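Local coordinates for protein FG41 Malonate Semialdehyde Decarboxylase (Coryneform bacterium, PDB 4LHP) that belongs to the tautomerase superfamily and adopts its beta-alpha-beta fold, three copies of the chain assembling into a trimer, at residues Q60-A74 with S100-W114. Numbering follows the deposited sequence.
With PO4 (phosphate ion), chain M.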
ATOM      1  N   GLN A  60      17.490  10.581 -15.795  1.00 28.83           N
ATOM      2  CA  GLN A  60      16.966   9.331 -16.323  1.00 22.54           C
ATOM      3  C   GLN A  60      17.172   8.210 -15.322  1.00 20.81           C
ATOM      4  O   GLN A  60      18.152   8.198 -14.581  1.00 24.18           O
ATOM      5  CB  GLN A  60      17.664   8.977 -17.635  1.00 31.87           C
ATOM      6  CG  GLN A  60      17.394   9.958 -18.760  1.00 39.11           C
ATOM      7  CD  GLN A  60      15.938   9.972 -19.175  1.00 43.19           C
ATOM      8  OE1 GLN A  60      15.183  10.873 -18.811  1.00 47.87           O
ATOM      9  NE2 GLN A  60      15.537   8.968 -19.942  1.00 44.24           N
ATOM     10  N   ARG A  61      16.237   7.268 -15.304  1.00 17.08           N
ATOM     11  CA  ARG A  61      16.357   6.093 -14.458  1.00 22.72           C
ATOM     12  C   ARG A  61      16.456   4.861 -15.339  1.00 17.75           C
ATOM     13  O   ARG A  61      15.859   4.809 -16.413  1.00 20.73           O
ATOM     14  CB  ARG A  61      15.142   5.965 -13.538  1.00 22.64           C
ATOM     15  CG  ARG A  61      14.270   7.205 -13.476  1.00 23.67           C
ATOM     16  CD  ARG A  61      13.186   7.061 -12.424  1.00 24.55           C
ATOM     17  NE  ARG A  61      13.735   6.993 -11.072  1.00 21.17           N
ATOM     18  CZ  ARG A  61      13.325   7.724 -10.038  1.00 18.91           C
ATOM     19  NH1 ARG A  61      12.343   8.604 -10.168  1.00 24.76           N
ATOM     20  NH2 ARG A  61      13.903   7.569  -8.857  1.00 18.49           N
ATOM     21  N   SER A  62      17.214   3.870 -14.890  1.00 22.78           N
ATOM     22  CA  SER A  62      17.232   2.588 -15.569  1.00 18.64           C
ATOM     23  C   SER A  62      15.863   1.952 -15.383  1.00 23.65           C
ATOM     24  O   SER A  62      15.076   2.404 -14.553  1.00 22.53           O
ATOM     25  CB  SER A  62      18.325   1.684 -14.999  1.00 20.81           C
ATOM     26  OG  SER A  62      17.932   1.078 -13.777  1.00 34.29           O
ATOM     27  N   PRO A  63      15.567   0.905 -16.159  1.00 20.75           N
ATOM     28  CA  PRO A  63      14.305   0.188 -15.959  1.00 19.36           C
ATOM     29  C   PRO A  63      14.248  -0.486 -14.591  1.00 23.76           C
ATOM     30  O   PRO A  63      13.162  -0.759 -14.085  1.00 24.72           O
ATOM     31  CB  PRO A  63      14.318  -0.865 -17.072  1.00 29.02           C
ATOM     32  CG  PRO A  63      15.269  -0.329 -18.101  1.00 21.61           C
ATOM     33  CD  PRO A  63      16.317   0.395 -17.319  1.00 19.39           C
ATOM     34  N   SER A  64      15.410  -0.747 -14.001  1.00 18.80           N
ATOM     35  CA  SER A  64      15.474  -1.475 -12.739  1.00 16.50           C
ATOM     36  C   SER A  64      15.207  -0.563 -11.541  1.00 20.56           C
ATOM     37  O   SER A  64      16.078  -0.340 -10.703  1.00 20.13           O
ATOM     38  CB  SER A  64      16.830  -2.174 -12.593  1.00 25.04           C
ATOM     39  OG  SER A  64      17.168  -2.890 -13.771  1.00 27.12           O
ATOM     40  N   VAL A  65      13.981  -0.055 -11.469  1.00 18.75           N
ATOM     41  CA  VAL A  65      13.569   0.861 -10.413  1.00 13.36           C
ATOM     42  C   VAL A  65      13.331   0.115  -9.103  1.00 14.24           C
ATOM     43  O   VAL A  65      12.922  -1.044  -9.106  1.00 17.10           O
ATOM     44  CB  VAL A  65      12.280   1.601 -10.833  1.00 15.64           C
ATOM     45  CG1 VAL A  65      11.663   2.368  -9.671  1.00 19.34           C
ATOM     46  CG2 VAL A  65      12.573   2.538 -11.999  1.00 18.94           C
ATOM     47  N   VAL A  66      13.614   0.781  -7.986  1.00 16.56           N
ATOM     48  CA  VAL A  66      13.324   0.241  -6.664  1.00 13.89           C
ATOM     49  C   VAL A  66      12.530   1.265  -5.860  1.00 17.00           C
ATOM     50  O   VAL A  66      13.033   2.336  -5.524  1.00 13.95           O
ATOM     51  CB  VAL A  66      14.612  -0.124  -5.905  1.00 21.89           C
ATOM     52  CG1 VAL A  66      14.290  -0.545  -4.475  1.00 19.72           C
ATOM     53  CG2 VAL A  66      15.364  -1.221  -6.646  1.00 21.89           C
ATOM     54  N   ILE A  67      11.282   0.922  -5.562  1.00 16.89           N
ATOM     55  CA  ILE A  67      10.377   1.819  -4.855  1.00 15.10           C
ATOM     56  C   ILE A  67      10.159   1.332  -3.428  1.00 13.08           C
ATOM     57  O   ILE A  67       9.709   0.208  -3.207  1.00 18.28           O
ATOM     58  CB  ILE A  67       9.026   1.928  -5.592  1.00 15.58           C
ATOM     59  CG1 ILE A  67       9.226   2.663  -6.920  1.00 18.44           C
ATOM     60  CG2 ILE A  67       7.998   2.654  -4.736  1.00 12.09           C
ATOM     61  CD1 ILE A  67       8.005   2.694  -7.803  1.00 18.27           C
ATOM     62  N   ILE A  68      10.492   2.188  -2.466  1.00 18.82           N
ATOM     63  CA  ILE A  68      10.385   1.858  -1.050  1.00 19.12           C
ATOM     64  C   ILE A  68       9.264   2.662  -0.410  1.00 15.74           C
ATOM     65  O   ILE A  68       9.350   3.883  -0.312  1.00 15.87           O
ATOM     66  CB  ILE A  68      11.689   2.192  -0.294  1.00 19.91           C
ATOM     67  CG1 ILE A  68      12.899   1.606  -1.023  1.00 20.89           C
ATOM     68  CG2 ILE A  68      11.618   1.690   1.149  1.00 15.86           C
ATOM     69  CD1 ILE A  68      12.825   0.115  -1.204  1.00 26.14           C
ATOM     70  N   HIS A  69       8.214   1.976   0.023  1.00 18.13           N
ATOM     71  CA  HIS A  69       7.100   2.638   0.689  1.00 13.34           C
ATOM     72  C   HIS A  69       7.134   2.294   2.171  1.00 16.81           C
ATOM     73  O   HIS A  69       6.840   1.167   2.566  1.00 15.28           O
ATOM     74  CB  HIS A  69       5.767   2.222   0.062  1.00 15.87           C
ATOM     75  CG  HIS A  69       4.655   3.193   0.314  1.00 16.61           C
ATOM     76  ND1 HIS A  69       3.543   3.282  -0.497  1.00 12.47           N
ATOM     77  CD2 HIS A  69       4.484   4.119   1.287  1.00 13.84           C
ATOM     78  CE1 HIS A  69       2.737   4.221  -0.034  1.00 15.64           C
ATOM     79  NE2 HIS A  69       3.284   4.743   1.048  1.00 18.25           N
ATOM     80  N   VAL A  70       7.509   3.274   2.986  1.00 14.85           N
ATOM     81  CA  VAL A  70       7.663   3.070   4.418  1.00 15.32           C
ATOM     82  C   VAL A  70       6.381   3.431   5.156  1.00 17.58           C
ATOM     83  O   VAL A  70       5.888   4.555   5.055  1.00 18.66           O
ATOM     84  CB  VAL A  70       8.824   3.913   4.975  1.00 19.89           C
ATOM     85  CG1 VAL A  70       8.876   3.825   6.493  1.00 20.00           C
ATOM     86  CG2 VAL A  70      10.143   3.458   4.365  1.00 13.31           C
ATOM     87  N   PHE A  71       5.838   2.462   5.884  1.00 12.56           N
ATOM     88  CA  PHE A  71       4.663   2.685   6.716  1.00 15.94           C
ATOM     89  C   PHE A  71       5.087   2.670   8.178  1.00 13.59           C
ATOM     90  O   PHE A  71       5.417   1.620   8.724  1.00 13.08           O
ATOM     91  CB  PHE A  71       3.606   1.614   6.445  1.00 14.29           C
ATOM     92  CG  PHE A  71       2.981   1.716   5.081  1.00 10.53           C
ATOM     93  CD1 PHE A  71       3.550   1.077   3.991  1.00 14.54           C
ATOM     94  CD2 PHE A  71       1.825   2.456   4.889  1.00 11.59           C
ATOM     95  CE1 PHE A  71       2.976   1.172   2.734  1.00 12.96           C
ATOM     96  CE2 PHE A  71       1.247   2.553   3.635  1.00 18.00           C
ATOM     97  CZ  PHE A  71       1.824   1.911   2.557  1.00 16.10           C
ATOM     98  N   THR A  72       5.077   3.840   8.810  1.00 13.66           N
ATOM     99  CA  THR A  72       5.668   3.997  10.132  1.00 17.47           C
ATOM    100  C   THR A  72       4.842   4.937  11.007  1.00 21.42           C
ATOM    101  O   THR A  72       4.021   5.706  10.507  1.00 15.55           O
ATOM    102  CB  THR A  72       7.096   4.558  10.020  1.00 18.41           C
ATOM    103  OG1 THR A  72       7.797   4.366  11.254  1.00 21.56           O
ATOM    104  CG2 THR A  72       7.064   6.041   9.676  1.00 19.14           C
ATOM    105  N   GLN A  73       5.073   4.881  12.314  1.00 19.11           N
ATOM    106  CA  GLN A  73       4.349   5.736  13.248  1.00 18.85           C
ATOM    107  C   GLN A  73       4.675   7.206  13.003  1.00 22.02           C
ATOM    108  O   GLN A  73       5.811   7.556  12.685  1.00 20.59           O
ATOM    109  CB  GLN A  73       4.704   5.386  14.695  1.00 22.79           C
ATOM    110  CG  GLN A  73       4.523   3.927  15.069  1.00 25.04           C
ATOM    111  CD  GLN A  73       4.814   3.675  16.534  1.00 30.31           C
ATOM    112  OE1 GLN A  73       4.247   4.326  17.408  1.00 30.01           O
ATOM    113  NE2 GLN A  73       5.712   2.738  16.809  1.00 39.44           N
ATOM    114  N   ALA A  74       3.671   8.062  13.153  1.00 17.18           N
ATOM    115  CA  ALA A  74       3.886   9.502  13.115  1.00 22.94           C
ATOM    116  C   ALA A  74       4.819   9.893  14.253  1.00 22.25           C
ATOM    117  O   ALA A  74       4.935   9.171  15.243  1.00 14.30           O
ATOM    118  CB  ALA A  74       2.562  10.236  13.252  1.00 21.32           C
ATOM    119  N   SER A 100      19.704   7.176  -8.957  1.00 15.83           N
ATOM    120  CA  SER A 100      18.638   7.573  -9.866  1.00 18.21           C
ATOM    121  C   SER A 100      17.476   6.588  -9.845  1.00 16.21           C
ATOM    122  O   SER A 100      16.363   6.917 -10.257  1.00 18.75           O
ATOM    123  CB  SER A 100      19.187   7.656 -11.285  1.00 21.13           C
ATOM    124  OG  SER A 100      19.721   6.405 -11.677  1.00 16.96           O
ATOM    125  N   ASP A 101      17.739   5.378  -9.364  1.00 18.69           N
ATOM    126  CA  ASP A 101      16.775   4.293  -9.467  1.00 17.89           C
ATOM    127  C   ASP A 101      16.038   4.041  -8.158  1.00 16.71           C
ATOM    128  O   ASP A 101      15.295   3.066  -8.038  1.00 21.54           O
ATOM    129  CB  ASP A 101      17.488   3.022  -9.923  1.00 19.70           C
ATOM    130  CG  ASP A 101      18.061   3.149 -11.324  1.00 23.27           C
ATOM    131  OD1 ASP A 101      17.684   4.105 -12.035  1.00 25.65           O
ATOM    132  OD2 ASP A 101      18.882   2.293 -11.716  1.00 17.02           O
ATOM    133  N   VAL A 102      16.240   4.919  -7.181  1.00 18.45           N
ATOM    134  CA  VAL A 102      15.566   4.788  -5.898  1.00 14.61           C
ATOM    135  C   VAL A 102      14.433   5.798  -5.781  1.00 17.42           C
ATOM    136  O   VAL A 102      14.559   6.947  -6.202  1.00 21.55           O
ATOM    137  CB  VAL A 102      16.537   5.000  -4.723  1.00 17.56           C
ATOM    138  CG1 VAL A 102      15.847   4.684  -3.404  1.00 16.20           C
ATOM    139  CG2 VAL A 102      17.774   4.139  -4.897  1.00 29.34           C
ATOM    140  N   PHE A 103      13.322   5.352  -5.209  1.00 13.23           N
ATOM    141  CA  PHE A 103      12.187   6.219  -4.933  1.00 16.98           C
ATOM    142  C   PHE A 103      11.588   5.785  -3.603  1.00 18.26           C
ATOM    143  O   PHE A 103      11.257   4.614  -3.419  1.00 14.35           O
ATOM    144  CB  PHE A 103      11.152   6.120  -6.056  1.00 16.24           C
ATOM    145  CG  PHE A 103       9.933   6.970  -5.839  1.00 17.05           C
ATOM    146  CD1 PHE A 103       9.825   8.215  -6.438  1.00 14.63           C
ATOM    147  CD2 PHE A 103       8.894   6.524  -5.038  1.00 20.18           C
ATOM    148  CE1 PHE A 103       8.702   8.998  -6.244  1.00 19.64           C
ATOM    149  CE2 PHE A 103       7.769   7.304  -4.839  1.00 19.70           C
ATOM    150  CZ  PHE A 103       7.675   8.544  -5.441  1.00 17.76           C
ATOM    151  N   ILE A 104      11.465   6.726  -2.673  1.00 17.30           N
ATOM    152  CA  ILE A 104      11.030   6.403  -1.320  1.00 12.42           C
ATOM    153  C   ILE A 104       9.833   7.252  -0.907  1.00 16.35           C
ATOM    154  O   ILE A 104       9.820   8.465  -1.115  1.00 16.70           O
ATOM    155  CB  ILE A 104      12.167   6.618  -0.300  1.00 16.78           C
ATOM    156  CG1 ILE A 104      13.430   5.877  -0.747  1.00 17.43           C
ATOM    157  CG2 ILE A 104      11.733   6.157   1.085  1.00 13.04           C
ATOM    158  CD1 ILE A 104      14.634   6.133   0.129  1.00 22.81           C
ATOM    159  N   ALA A 105       8.831   6.606  -0.319  1.00 13.86           N
ATOM    160  CA  ALA A 105       7.646   7.305   0.163  1.00 13.18           C
ATOM    161  C   ALA A 105       7.342   6.898   1.599  1.00 14.55           C
ATOM    162  O   ALA A 105       7.536   5.744   1.976  1.00 13.37           O
ATOM    163  CB  ALA A 105       6.458   7.001  -0.728  1.00 16.29           C
ATOM    164  N   ILE A 106       6.865   7.850   2.394  1.00 12.57           N
ATOM    165  CA  ILE A 106       6.502   7.584   3.780  1.00 13.97           C
ATOM    166  C   ILE A 106       5.019   7.861   4.008  1.00 15.09           C
ATOM    167  O   ILE A 106       4.504   8.900   3.603  1.00 14.73           O
ATOM    168  CB  ILE A 106       7.336   8.442   4.756  1.00 11.46           C
ATOM    169  CG1 ILE A 106       8.830   8.148   4.575  1.00 14.58           C
ATOM    170  CG2 ILE A 106       6.907   8.183   6.194  1.00 25.29           C
ATOM    171  CD1 ILE A 106       9.715   8.735   5.661  1.00 17.89           C
ATOM    172  N   THR A 107       4.338   6.918   4.653  1.00 21.91           N
ATOM    173  CA  THR A 107       2.925   7.070   4.982  1.00 13.27           C
ATOM    174  C   THR A 107       2.731   6.736   6.458  1.00 17.00           C
ATOM    175  O   THR A 107       3.162   5.682   6.924  1.00 21.12           O
ATOM    176  CB  THR A 107       2.041   6.155   4.112  1.00 16.37           C
ATOM    177  OG1 THR A 107       2.182   6.519   2.733  1.00 13.65           O
ATOM    178  CG2 THR A 107       0.579   6.277   4.516  1.00 18.34           C
ATOM    179  N   GLU A 108       2.077   7.634   7.189  1.00 17.75           N
ATOM    180  CA  GLU A 108       2.079   7.571   8.648  1.00 19.58           C
ATOM    181  C   GLU A 108       0.777   7.068   9.269  1.00 18.20           C
ATOM    182  O   GLU A 108      -0.287   7.110   8.649  1.00 14.30           O
ATOM    183  CB  GLU A 108       2.422   8.951   9.220  1.00 20.39           C
ATOM    184  CG  GLU A 108       3.850   9.390   8.935  1.00 28.65           C
ATOM    185  CD  GLU A 108       4.175  10.754   9.508  1.00 24.37           C
ATOM    186  OE1 GLU A 108       3.282  11.629   9.514  1.00 17.18           O
ATOM    187  OE2 GLU A 108       5.325  10.951   9.956  1.00 16.15           O
ATOM    188  N   ASN A 109       0.887   6.581  10.502  1.00 16.09           N
ATOM    189  CA  ASN A 109      -0.269   6.195  11.302  1.00 15.43           C
ATOM    190  C   ASN A 109       0.063   6.294  12.789  1.00 15.29           C
ATOM    191  O   ASN A 109       1.076   6.883  13.160  1.00 12.85           O
ATOM    192  CB  ASN A 109      -0.742   4.785  10.935  1.00 14.39           C
ATOM    193  CG  ASN A 109       0.307   3.720  11.201  1.00 16.07           C
ATOM    194  OD1 ASN A 109       1.351   3.986  11.797  1.00 23.25           O
ATOM    195  ND2 ASN A 109       0.027   2.501  10.759  1.00 17.23           N
ATOM    196  N   ALA A 110      -0.786   5.721  13.638  1.00 19.58           N
ATOM    197  CA  ALA A 110      -0.605   5.814  15.085  1.00 22.73           C
ATOM    198  C   ALA A 110      -0.104   4.500  15.683  1.00 20.68           C
ATOM    199  O   ALA A 110      -0.256   3.439  15.079  1.00 17.96           O
ATOM    200  CB  ALA A 110      -1.913   6.229  15.749  1.00 18.34           C
ATOM    201  N   PRO A 111       0.499   4.569  16.880  1.00 14.71           N
ATOM    202  CA  PRO A 111       0.989   3.361  17.556  1.00 21.14           C
ATOM    203  C   PRO A 111      -0.122   2.339  17.779  1.00 17.95           C
ATOM    204  O   PRO A 111       0.138   1.137  17.795  1.00 20.03           O
ATOM    205  CB  PRO A 111       1.499   3.886  18.903  1.00 24.03           C
ATOM    206  CG  PRO A 111       1.720   5.345  18.707  1.00 27.32           C
ATOM    207  CD  PRO A 111       0.754   5.792  17.660  1.00 23.46           C
ATOM    208  N   HIS A 112      -1.352   2.812  17.946  1.00 16.67           N
ATOM    209  CA  HIS A 112      -2.478   1.911  18.165  1.00 14.56           C
ATOM    210  C   HIS A 112      -2.999   1.310  16.859  1.00 14.83           C
ATOM    211  O   HIS A 112      -4.049   0.667  16.841  1.00 16.89           O
ATOM    212  CB  HIS A 112      -3.610   2.623  18.914  1.00 17.00           C
ATOM    213  CG  HIS A 112      -3.996   3.942  18.321  1.00 17.27           C
ATOM    214  ND1 HIS A 112      -3.665   5.145  18.908  1.00 16.36           N
ATOM    215  CD2 HIS A 112      -4.692   4.249  17.201  1.00 19.65           C
ATOM    216  CE1 HIS A 112      -4.138   6.135  18.172  1.00 17.54           C
ATOM    217  NE2 HIS A 112      -4.764   5.619  17.130  1.00 23.07           N
ATOM    218  N   ASP A 113      -2.260   1.509  15.772  1.00 17.46           N
ATOM    219  CA  ASP A 113      -2.641   0.961  14.474  1.00  9.91           C
ATOM    220  C   ASP A 113      -1.806  -0.262  14.109  1.00 20.78           C
ATOM    221  O   ASP A 113      -1.644  -0.578  12.930  1.00 18.31           O
ATOM    222  CB  ASP A 113      -2.487   2.025  13.390  1.00 14.31           C
ATOM    223  CG  ASP A 113      -3.507   3.133  13.517  1.00 14.33           C
ATOM    224  OD1 ASP A 113      -4.672   2.828  13.842  1.00 16.71           O
ATOM    225  OD2 ASP A 113      -3.147   4.309  13.296  1.00 18.29           O
ATOM    226  N   TRP A 114      -1.283  -0.955  15.117  1.00 16.60           N
ATOM    227  CA  TRP A 114      -0.395  -2.083  14.867  1.00 13.56           C
ATOM    228  C   TRP A 114      -0.693  -3.280  15.755  1.00 14.86           C
ATOM    229  O   TRP A 114      -0.850  -3.145  16.969  1.00 11.95           O
ATOM    230  CB  TRP A 114       1.061  -1.669  15.085  1.00 14.70           C
ATOM    231  CG  TRP A 114       1.496  -0.513  14.244  1.00 18.48           C
ATOM    232  CD1 TRP A 114       1.380   0.811  14.550  1.00 13.84           C
ATOM    233  CD2 TRP A 114       2.126  -0.575  12.959  1.00 16.02           C
ATOM    234  NE1 TRP A 114       1.896   1.577  13.533  1.00 19.15           N
ATOM    235  CE2 TRP A 114       2.360   0.750  12.545  1.00 20.22           C
ATOM    236  CE3 TRP A 114       2.511  -1.622  12.118  1.00 13.76           C
ATOM    237  CZ2 TRP A 114       2.963   1.057  11.328  1.00 14.86           C
ATOM    238  CZ3 TRP A 114       3.111  -1.315  10.910  1.00 18.86           C
ATOM    239  CH2 TRP A 114       3.330   0.013  10.527  1.00 15.88           C
TER
HETATM  240  P   PO4 M 201       7.749   2.155  13.772  1.00 60.06           P
HETATM  241  O1  PO4 M 201       8.076   0.838  14.440  1.00 48.88           O
HETATM  242  O2  PO4 M 201       8.805   2.475  12.740  1.00 52.91           O
HETATM  243  O3  PO4 M 201       6.400   2.056  13.097  1.00 42.85           O
HETATM  244  O4  PO4 M 201       7.726   3.250  14.814  1.00 53.97           O
HETATM  245  O   HOH W   1       7.098   9.677  11.527  1.00 18.30           O
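His-69 reaches over Ala-105 to Thr-107, its NE2 lying 2.7 Å from Thr-107 OG1 in a nearly straight hydrogen bond (171°) made at the ring edge. The ring is sandwiched: Ala-105 CB makes a CH-pi contact with one face, offset toward the rim, and Phe-71 CZ lies over the centre of the other. With CG anti to the backbone N (chi1 -159°), the imidazole is carried toward the partner strand. Phe-71 runs alongside Thr-107, CE2 to CB 3.7 Å; the threonine thus meets the imidazole through OG1, while its CB and CG2 lie beside Phe-71 CD2 and CE2.

Beneath these side chains, strands 66-73 and 102-109 run parallel, 18° apart. Ile-68 N to Phe-103 O is 2.7 Å, but both backbone bonds at Thr-72 are long, its N lying 3.3 Å from Thr-107 O, and Ala-74 N to Asn-109 O shortens again to 2.9 Å.

Before the strands, Asp-101 grips Ser-62 twice, OD1 taking the backbone N and OD2 the hydroxyl OG at 2.6 Å, the latter from above the carboxylate plane. Ser-100 OG approaches OD1 from the opposite face to Ser-62 N.

Beyond them, a phosphate ion, probably from the crystallisation liquor, receives Thr-72 OG1 on O2 (2.6 Å) and Gln-73 N on O3 (3.2 Å), while O3 lies near the Trp-114 ring, closest to CZ2.

The pair closes a beta-alpha-beta unit: helix 78-92 covers Ile-104 and Ile-106 through Phe-85, strand 2-8 flanks strand 66-73 antiparallel, and Ile-104 and Ala-105 continue the sheet into a strand of the second subunit.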